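PDB 2G0D: nisin biosynthesis protein NisC from Lactococcus lactis subsp. lactis, which acts as the zinc-dependent cyclase of nisin biosynthesis, closing the thioether (lanthionine and methyllanthionine) rings of the lantibiotic precursor peptide. Local coordinates for residues 47-52 with 390-395; 146-151 with 215-220; 288-293 with 403-408. All coordinates share one frame; numbering follows the deposited sequence.

Contact 1 (47-52 with 390-395); sequences LKNKDN and INFTYW
Phe392 reaches from the C-terminal loop to the turn formed by residues 47-50, and its aromatic ring makes the contact with Lys48 and Asn49. Its CB is directed toward the turn, and with CG anti to the carbonyl carbon (chi1 -62°) the ring comes to lie with one face turned to Lys48. CB of Lys48 sits over the centre of that face, 3.8 Å from the ring centroid and only 4° off the normal, a CH-pi contact. All six ring carbons are therefore at nearly the same distance from that methylene, with CG of Phe392 4.1 Å and CZ of Phe392 4.0 Å from CB of Lys48. The far end of the ring also reaches the next residue: CZ of Phe392 comes within 3.8 Å of the backbone N of Asn49, while CE2 of Phe392 meets OD1 of Asn49 at 3.8 Å. This OD1 comes in at the edge of the ring, close to its plane; the two side chains cross at about a right angle, although the amide and ring planes differ by only 18°.

The two loops lie on the surface of the alpha-toroid of the LanC family. Residues 47-52 link helix 37-45 to helix 53-74, and a type I beta turn from Leu47 to Lys50 presents both contacting side chains. Its closing bond runs from Lys50 N to Leu47 O (2.8 Å). Beyond CB, the extended chain of Lys48 leads away from Phe392 and takes its ammonium group with it. No hydrogen bond spans the two segments themselves, but Glu46, just before the turn, accepts from Phe392 N through OE1 and bonds Thr393 OG1 through OE2. In residues 390-395, Thr393 OG1 also accepts from Trp395 N at 3.2 Å, forming an ST turn.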
# COMPACT_ATOMS: atom_id res chain seq x y z
N LEU A 47 0.21 -10.28 17.46
CA LEU A 47 -0.04 -11.55 18.11
C LEU A 47 -0.07 -11.39 19.62
O LEU A 47 0.03 -12.37 20.35
CB LEU A 47 1.02 -12.57 17.71
CG LEU A 47 1.11 -12.95 16.23
CD1 LEU A 47 2.20 -14.01 16.06
CD2 LEU A 47 -0.22 -13.48 15.73
N LYS A 48 -0.25 -10.14 20.07
CA LYS A 48 -0.19 -9.77 21.49
C LYS A 48 -1.20 -10.52 22.38
O LYS A 48 -0.87 -10.85 23.53
CB LYS A 48 -0.33 -8.25 21.67
CG LYS A 48 -0.30 -7.81 23.13
CD LYS A 48 -0.09 -6.31 23.30
CE LYS A 48 -0.04 -5.99 24.81
NZ LYS A 48 0.26 -4.56 25.14
N ASN A 49 -2.40 -10.78 21.86
CA ASN A 49 -3.35 -11.59 22.62
C ASN A 49 -2.85 -13.02 22.87
O ASN A 49 -3.30 -13.64 23.82
CB ASN A 49 -4.75 -11.62 21.97
CG ASN A 49 -4.74 -12.23 20.59
OD1 ASN A 49 -4.04 -11.75 19.70
ND2 ASN A 49 -5.52 -13.30 20.39
N LYS A 50 -1.93 -13.51 22.02
CA LYS A 50 -1.49 -14.93 22.06
C LYS A 50 -0.61 -15.22 23.28
O LYS A 50 -0.06 -14.30 23.89
CB LYS A 50 -0.80 -15.36 20.73
CG LYS A 50 -1.80 -15.72 19.58
CD LYS A 50 -1.15 -16.14 18.19
CE LYS A 50 -0.57 -17.60 18.08
NZ LYS A 50 0.95 -17.68 18.22
N ASP A 51 -0.50 -16.49 23.66
CA ASP A 51 0.20 -16.87 24.89
C ASP A 51 1.68 -16.50 24.92
O ASP A 51 2.19 -16.09 25.97
CB ASP A 51 -0.00 -18.36 25.21
CG ASP A 51 -1.40 -18.66 25.73
OD1 ASP A 51 -2.10 -17.71 26.14
OD2 ASP A 51 -1.81 -19.85 25.71
N ASN A 52 2.36 -16.64 23.78
CA ASN A 52 3.80 -16.36 23.71
C ASN A 52 4.17 -14.91 23.47
O ASN A 52 5.32 -14.61 23.14
CB ASN A 52 4.47 -17.24 22.66
CG ASN A 52 4.76 -18.63 23.17
OD1 ASN A 52 4.62 -18.91 24.37
ND2 ASN A 52 5.18 -19.52 22.26
N ILE A 390 -9.11 -7.13 16.62
CA ILE A 390 -8.45 -5.93 17.13
C ILE A 390 -7.03 -5.85 16.53
O ILE A 390 -6.24 -6.81 16.65
CB ILE A 390 -8.43 -5.85 18.67
CG1 ILE A 390 -9.84 -5.57 19.21
CG2 ILE A 390 -7.49 -4.72 19.17
CD1 ILE A 390 -9.94 -5.55 20.69
N ASN A 391 -6.74 -4.74 15.85
CA ASN A 391 -5.40 -4.46 15.32
C ASN A 391 -4.60 -3.72 16.34
O ASN A 391 -4.95 -2.59 16.71
CB ASN A 391 -5.45 -3.64 14.01
CG ASN A 391 -5.83 -4.48 12.82
OD1 ASN A 391 -5.17 -4.41 11.78
ND2 ASN A 391 -6.86 -5.32 12.96
N PHE A 392 -3.54 -4.37 16.80
CA PHE A 392 -2.60 -3.76 17.71
C PHE A 392 -1.67 -2.76 16.98
O PHE A 392 -1.11 -1.87 17.62
CB PHE A 392 -1.78 -4.85 18.40
CG PHE A 392 -2.61 -5.80 19.23
CD1 PHE A 392 -3.11 -5.40 20.48
CD2 PHE A 392 -2.90 -7.09 18.77
CE1 PHE A 392 -3.89 -6.27 21.25
CE2 PHE A 392 -3.67 -7.97 19.53
CZ PHE A 392 -4.17 -7.57 20.77
N THR A 393 -1.54 -2.90 15.65
CA THR A 393 -0.57 -2.12 14.88
C THR A 393 -1.27 -1.35 13.79
O THR A 393 -2.46 -1.56 13.55
CB THR A 393 0.48 -3.04 14.17
OG1 THR A 393 -0.15 -3.77 13.12
CG2 THR A 393 1.14 -4.03 15.15
N TYR A 394 -0.51 -0.51 13.07
CA TYR A 394 -1.04 0.18 11.89
C TYR A 394 -0.64 -0.47 10.58
O TYR A 394 -0.53 0.21 9.56
CB TYR A 394 -0.67 1.68 11.91
CG TYR A 394 -1.21 2.43 13.11
CD1 TYR A 394 -2.44 3.08 13.06
CD2 TYR A 394 -0.51 2.46 14.31
CE1 TYR A 394 -2.97 3.76 14.18
CE2 TYR A 394 -1.00 3.11 15.45
CZ TYR A 394 -2.23 3.77 15.37
OH TYR A 394 -2.68 4.44 16.50
N TRP A 395 -0.42 -1.78 10.58
CA TRP A 395 0.08 -2.47 9.36
C TRP A 395 -0.75 -2.21 8.11
O TRP A 395 -0.20 -2.10 7.01
CB TRP A 395 0.20 -3.99 9.56
CG TRP A 395 -1.11 -4.77 9.66
CD1 TRP A 395 -1.93 -4.87 10.77
CD2 TRP A 395 -1.70 -5.61 8.65
NE1 TRP A 395 -2.98 -5.70 10.49
CE2 TRP A 395 -2.88 -6.16 9.21
CE3 TRP A 395 -1.35 -5.94 7.32
CZ2 TRP A 395 -3.72 -7.03 8.49
CZ3 TRP A 395 -2.19 -6.81 6.61
CH2 TRP A 395 -3.36 -7.34 7.19

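Contact 2 (146-151 with 215-220); sequences YLLLIN and LAYAHI
Leu148 and Leu149, in the turn at the C-terminal end of the region of helix 140-147, meet the side of helix 208-221 at Tyr217 and Ala218. Tyr146 and Leu147 face other parts of the fold: Tyr146 packs on helix 85-92 and Leu147 on helix 156-168. Their carbonyls accept from Leu149 N and Ile150 N, respectively, and the second bond closes a type I beta turn from Leu147 to Ile150.

Leu148 is carried on this turn, its CB directed toward the second helix. That CB lies 3.7 Å from CE2 of Tyr217, and CD1 of Leu148 reaches 3.6 Å from CD2 of Tyr217. The two side chains pass each other in opposite directions. The same CD1 of Leu148 also rests against Ala218, 3.9 Å from CA and 4.1 Å from CB of that residue. Tyr217 extends outward from its helix with CG anti to the backbone N (chi1 -176°), which brings CD2 and CE2 of the ring against Leu148.

Leu149 meets the hydroxyl end of the same tyrosine, crossing it at about a right angle; its CD2 is 4.0 Å from OH of Tyr217. Ile150 then turns elsewhere, its carbonyl bonded to Lys159 of helix 156-168.

Within the alpha-toroid the contact joins the turn after residues 146-147 to the flank of helix 208-221 by apolar packing. The tyrosine hydroxyl finds its polar partner in Asp404, and Phe402 stacks on its ring, so the leucines meet a phenol whose buried polar end is already satisfied by the C-terminal segment.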
# COMPACT_ATOMS: atom_id res chain seq x y z
N TYR A 146 1.58 6.99 5.92
CA TYR A 146 2.17 6.98 7.26
C TYR A 146 2.00 8.34 7.96
O TYR A 146 1.54 8.38 9.11
CB TYR A 146 3.66 6.58 7.26
CG TYR A 146 4.32 6.92 8.59
CD1 TYR A 146 4.08 6.15 9.73
CD2 TYR A 146 5.16 8.03 8.71
CE1 TYR A 146 4.66 6.49 10.97
CE2 TYR A 146 5.73 8.38 9.94
CZ TYR A 146 5.47 7.62 11.07
OH TYR A 146 6.05 7.95 12.28
N LEU A 147 2.38 9.43 7.28
CA LEU A 147 2.33 10.78 7.90
C LEU A 147 0.96 11.13 8.46
O LEU A 147 0.89 11.68 9.55
CB LEU A 147 2.84 11.88 6.96
CG LEU A 147 4.34 11.81 6.61
CD1 LEU A 147 4.68 12.80 5.48
CD2 LEU A 147 5.23 12.06 7.83
N LEU A 148 -0.11 10.74 7.74
CA LEU A 148 -1.49 11.06 8.13
C LEU A 148 -1.99 10.39 9.42
O LEU A 148 -3.04 10.78 9.96
CB LEU A 148 -2.46 10.81 6.96
CG LEU A 148 -2.30 11.81 5.80
CD1 LEU A 148 -2.99 11.27 4.56
CD2 LEU A 148 -2.82 13.22 6.16
N LEU A 149 -1.23 9.44 9.93
CA LEU A 149 -1.47 8.86 11.25
C LEU A 149 -0.91 9.71 12.39
O LEU A 149 -1.22 9.45 13.54
CB LEU A 149 -0.82 7.47 11.33
CG LEU A 149 -1.43 6.34 10.47
CD1 LEU A 149 -0.53 5.12 10.59
CD2 LEU A 149 -2.90 6.03 10.91
N ILE A 150 -0.04 10.68 12.08
CA ILE A 150 0.50 11.55 13.12
C ILE A 150 -0.41 12.76 13.28
O ILE A 150 -0.61 13.53 12.33
CB ILE A 150 1.95 12.02 12.81
CG1 ILE A 150 2.87 10.84 12.45
CG2 ILE A 150 2.53 12.79 13.98
CD1 ILE A 150 4.20 11.30 11.86
N ASN A 151 -0.95 12.96 14.48
CA ASN A 151 -1.85 14.10 14.73
C ASN A 151 -1.14 15.40 15.13
O ASN A 151 -1.75 16.45 15.17
CB ASN A 151 -2.95 13.72 15.74
CG ASN A 151 -3.81 12.55 15.26
OD1 ASN A 151 -3.96 11.57 15.98
ND2 ASN A 151 -4.36 12.65 14.06
N LEU A 215 -5.17 11.12 -1.75
CA LEU A 215 -5.87 12.42 -1.73
C LEU A 215 -7.25 12.40 -1.09
O LEU A 215 -7.64 13.38 -0.43
CB LEU A 215 -5.98 13.03 -3.12
CG LEU A 215 -4.63 13.36 -3.77
CD1 LEU A 215 -4.87 13.79 -5.21
CD2 LEU A 215 -3.83 14.44 -3.00
N ALA A 216 -7.99 11.32 -1.31
CA ALA A 216 -9.28 11.13 -0.67
C ALA A 216 -9.08 10.98 0.85
O ALA A 216 -9.78 11.62 1.64
CB ALA A 216 -9.99 9.89 -1.24
N TYR A 217 -8.13 10.12 1.23
CA TYR A 217 -7.82 9.91 2.66
C TYR A 217 -7.36 11.19 3.33
O TYR A 217 -7.85 11.49 4.39
CB TYR A 217 -6.79 8.78 2.85
CG TYR A 217 -6.47 8.43 4.31
CD1 TYR A 217 -7.48 8.04 5.20
CD2 TYR A 217 -5.16 8.46 4.78
CE1 TYR A 217 -7.19 7.69 6.52
CE2 TYR A 217 -4.86 8.10 6.10
CZ TYR A 217 -5.87 7.71 6.94
OH TYR A 217 -5.57 7.38 8.25
N ALA A 218 -6.45 11.94 2.71
CA ALA A 218 -6.06 13.30 3.16
C ALA A 218 -7.26 14.22 3.40
O ALA A 218 -7.34 14.83 4.45
CB ALA A 218 -5.06 13.96 2.18
N HIS A 219 -8.19 14.30 2.44
CA HIS A 219 -9.43 15.06 2.65
C HIS A 219 -10.22 14.68 3.91
O HIS A 219 -10.57 15.55 4.69
CB HIS A 219 -10.36 15.02 1.43
CG HIS A 219 -11.64 15.77 1.63
ND1 HIS A 219 -12.87 15.14 1.72
CD2 HIS A 219 -11.89 17.10 1.81
CE1 HIS A 219 -13.81 16.05 1.91
NE2 HIS A 219 -13.24 17.24 1.97
N ILE A 220 -10.50 13.39 4.12
CA ILE A 220 -11.24 12.99 5.31
C ILE A 220 -10.43 13.26 6.59
O ILE A 220 -11.02 13.47 7.66
CB ILE A 220 -11.77 11.50 5.29
CG1 ILE A 220 -10.63 10.47 5.32
CG2 ILE A 220 -12.78 11.27 4.16
CD1 ILE A 220 -10.34 9.97 6.72

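Contact 3 (288-293 with 403-408); sequences YLYGGL and DDFLKG
Tyr290 and Phe405 form an offset stack that joins helix 281-294 of the alpha-toroid to the C-terminal tail of the chain. The ring centroids are 4.6 Å apart and the planes only 17° from parallel. Displacement of one ring against the other brings CD1 of Tyr290 above one face of Phe405, shifted from the ring centre toward its edge atoms, rather than centre over centre. This CD1 of Tyr290 is 3.5 Å from CE1 of Phe405, and CB of Tyr290 lies 3.6 Å from CZ of Phe405. The overlap thus runs from the root of the tyrosine side chain to the near part of its ring.

CB of Phe405 is directed toward the helix, and with CG roughly anti to the backbone N (chi1 -157°) its ring fits between Tyr290 and Leu293. Leu293, three residues after Tyr290, meets a different part of the ring: its CB is 3.6 Å from CE2 of Phe405, and its CD1 approaches CD2 of Phe405. Farther out, CD1 of Leu293 reaches CD2 of Leu406 at 4.3 Å, a looser apolar contact at the solvent-exposed Leu406.

The phenol of Tyr290 is fixed at its polar end by bonds of its OH to Leu400 O and Phe402 N, both in the segment leading to the tail. Phe405 in turn packs on Tyr217 and Ile220 of helix 208-221, which places it between helices 281-294 and 208-221. Asp403 and Asp404 turn to other partners, forming salt bridges to Arg339 and Arg396 and to Lys221, respectively. No hydrogen bond joins the two segments directly, and the shortest approach between them is from CZ of Phe405 to the backbone O of Tyr290, at 3.4 Å.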
# COMPACT_ATOMS: atom_id res chain seq x y z
N TYR A 288 -12.49 3.99 -5.75
CA TYR A 288 -13.89 4.32 -5.91
C TYR A 288 -14.56 4.37 -4.53
O TYR A 288 -15.43 5.21 -4.26
CB TYR A 288 -14.57 3.29 -6.82
CG TYR A 288 -14.38 3.52 -8.32
CD1 TYR A 288 -15.37 4.17 -9.07
CD2 TYR A 288 -13.22 3.09 -8.99
CE1 TYR A 288 -15.22 4.40 -10.45
CE2 TYR A 288 -13.07 3.30 -10.38
CZ TYR A 288 -14.08 3.95 -11.10
OH TYR A 288 -13.97 4.18 -12.46
N LEU A 289 -14.11 3.48 -3.65
CA LEU A 289 -14.65 3.39 -2.32
C LEU A 289 -14.32 4.69 -1.59
O LEU A 289 -15.22 5.40 -1.13
CB LEU A 289 -14.00 2.17 -1.60
CG LEU A 289 -14.38 2.02 -0.13
CD1 LEU A 289 -15.92 1.89 -0.05
CD2 LEU A 289 -13.68 0.85 0.53
N TYR A 290 -13.02 5.00 -1.51
CA TYR A 290 -12.52 6.17 -0.82
C TYR A 290 -12.99 7.48 -1.45
O TYR A 290 -13.39 8.40 -0.74
CB TYR A 290 -11.00 6.14 -0.72
CG TYR A 290 -10.43 4.97 0.12
CD1 TYR A 290 -11.14 4.44 1.21
CD2 TYR A 290 -9.18 4.46 -0.16
CE1 TYR A 290 -10.60 3.39 1.98
CE2 TYR A 290 -8.63 3.42 0.59
CZ TYR A 290 -9.34 2.89 1.66
OH TYR A 290 -8.79 1.85 2.37
N GLY A 291 -12.92 7.56 -2.78
CA GLY A 291 -13.48 8.72 -3.53
C GLY A 291 -14.96 8.92 -3.24
O GLY A 291 -15.40 10.04 -2.92
N GLY A 292 -15.72 7.83 -3.31
CA GLY A 292 -17.15 7.84 -3.03
C GLY A 292 -17.51 8.29 -1.63
O GLY A 292 -18.47 9.05 -1.44
N LEU A 293 -16.77 7.80 -0.64
CA LEU A 293 -16.98 8.22 0.75
C LEU A 293 -16.50 9.66 0.95
O LEU A 293 -17.20 10.44 1.59
CB LEU A 293 -16.36 7.27 1.77
CG LEU A 293 -16.86 5.81 1.74
CD1 LEU A 293 -15.92 4.88 2.57
CD2 LEU A 293 -18.32 5.66 2.18
N ASP A 403 -8.93 1.93 8.17
CA ASP A 403 -9.95 1.53 9.13
C ASP A 403 -10.61 2.72 9.77
O ASP A 403 -11.75 2.62 10.23
CB ASP A 403 -9.38 0.65 10.25
CG ASP A 403 -9.04 -0.77 9.80
OD1 ASP A 403 -9.24 -1.12 8.60
OD2 ASP A 403 -8.54 -1.53 10.67
N ASP A 404 -9.90 3.85 9.79
CA ASP A 404 -10.39 5.12 10.37
C ASP A 404 -11.04 6.08 9.38
O ASP A 404 -11.35 7.23 9.73
CB ASP A 404 -9.23 5.86 11.07
CG ASP A 404 -8.12 6.28 10.08
OD1 ASP A 404 -7.95 5.64 9.01
OD2 ASP A 404 -7.39 7.25 10.39
N PHE A 405 -11.27 5.61 8.15
CA PHE A 405 -11.74 6.45 7.08
C PHE A 405 -13.03 7.20 7.45
O PHE A 405 -13.28 8.30 6.94
CB PHE A 405 -11.96 5.64 5.78
CG PHE A 405 -11.90 6.48 4.53
CD1 PHE A 405 -10.68 6.72 3.88
CD2 PHE A 405 -13.05 7.08 4.01
CE1 PHE A 405 -10.60 7.55 2.73
CE2 PHE A 405 -12.98 7.90 2.87
CZ PHE A 405 -11.74 8.14 2.24
N LEU A 406 -13.85 6.61 8.31
CA LEU A 406 -15.14 7.20 8.66
C LEU A 406 -15.17 7.61 10.12
O LEU A 406 -16.23 7.84 10.67
CB LEU A 406 -16.31 6.26 8.33
CG LEU A 406 -16.49 5.93 6.84
CD1 LEU A 406 -17.33 4.63 6.65
CD2 LEU A 406 -17.08 7.11 6.06
N LYS A 407 -13.99 7.69 10.74
CA LYS A 407 -13.90 8.17 12.12
C LYS A 407 -13.76 9.69 12.17
O LYS A 407 -13.89 10.30 13.23
CB LYS A 407 -12.74 7.51 12.86
CG LYS A 407 -12.87 5.99 13.02
CD LYS A 407 -14.21 5.59 13.58
CE LYS A 407 -14.31 4.08 13.64
NZ LYS A 407 -15.56 3.66 14.29
N GLY A 408 -13.49 10.29 11.01
CA GLY A 408 -13.49 11.76 10.90
C GLY A 408 -12.10 12.38 10.99
O GLY A 408 -11.14 11.89 10.33

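In the fold
From the N terminus, residues 47-52 are reached first; their loop closes only at 390-395, so contact 1 spans 337 residues and brings the tail back to the early helices. Contact 2 closes a much shorter loop, from 146-151 to 215-220, lying wholly within that span. Contact 3 opens later at 288-293 and closes at 403-408, beyond contact 1, so these two cross; contacts 2 and 3 follow in series. Contacts 2 and 3, about 11 Å apart between centres, touch directly, Ala216 packing on the backbone O of Tyr290 and Ile220 on that of Phe405. Tyr394 touches Leu149, linking contacts 1 and 2. The C-terminal tail thereby ties helices from the beginning, middle and later parts of the toroid.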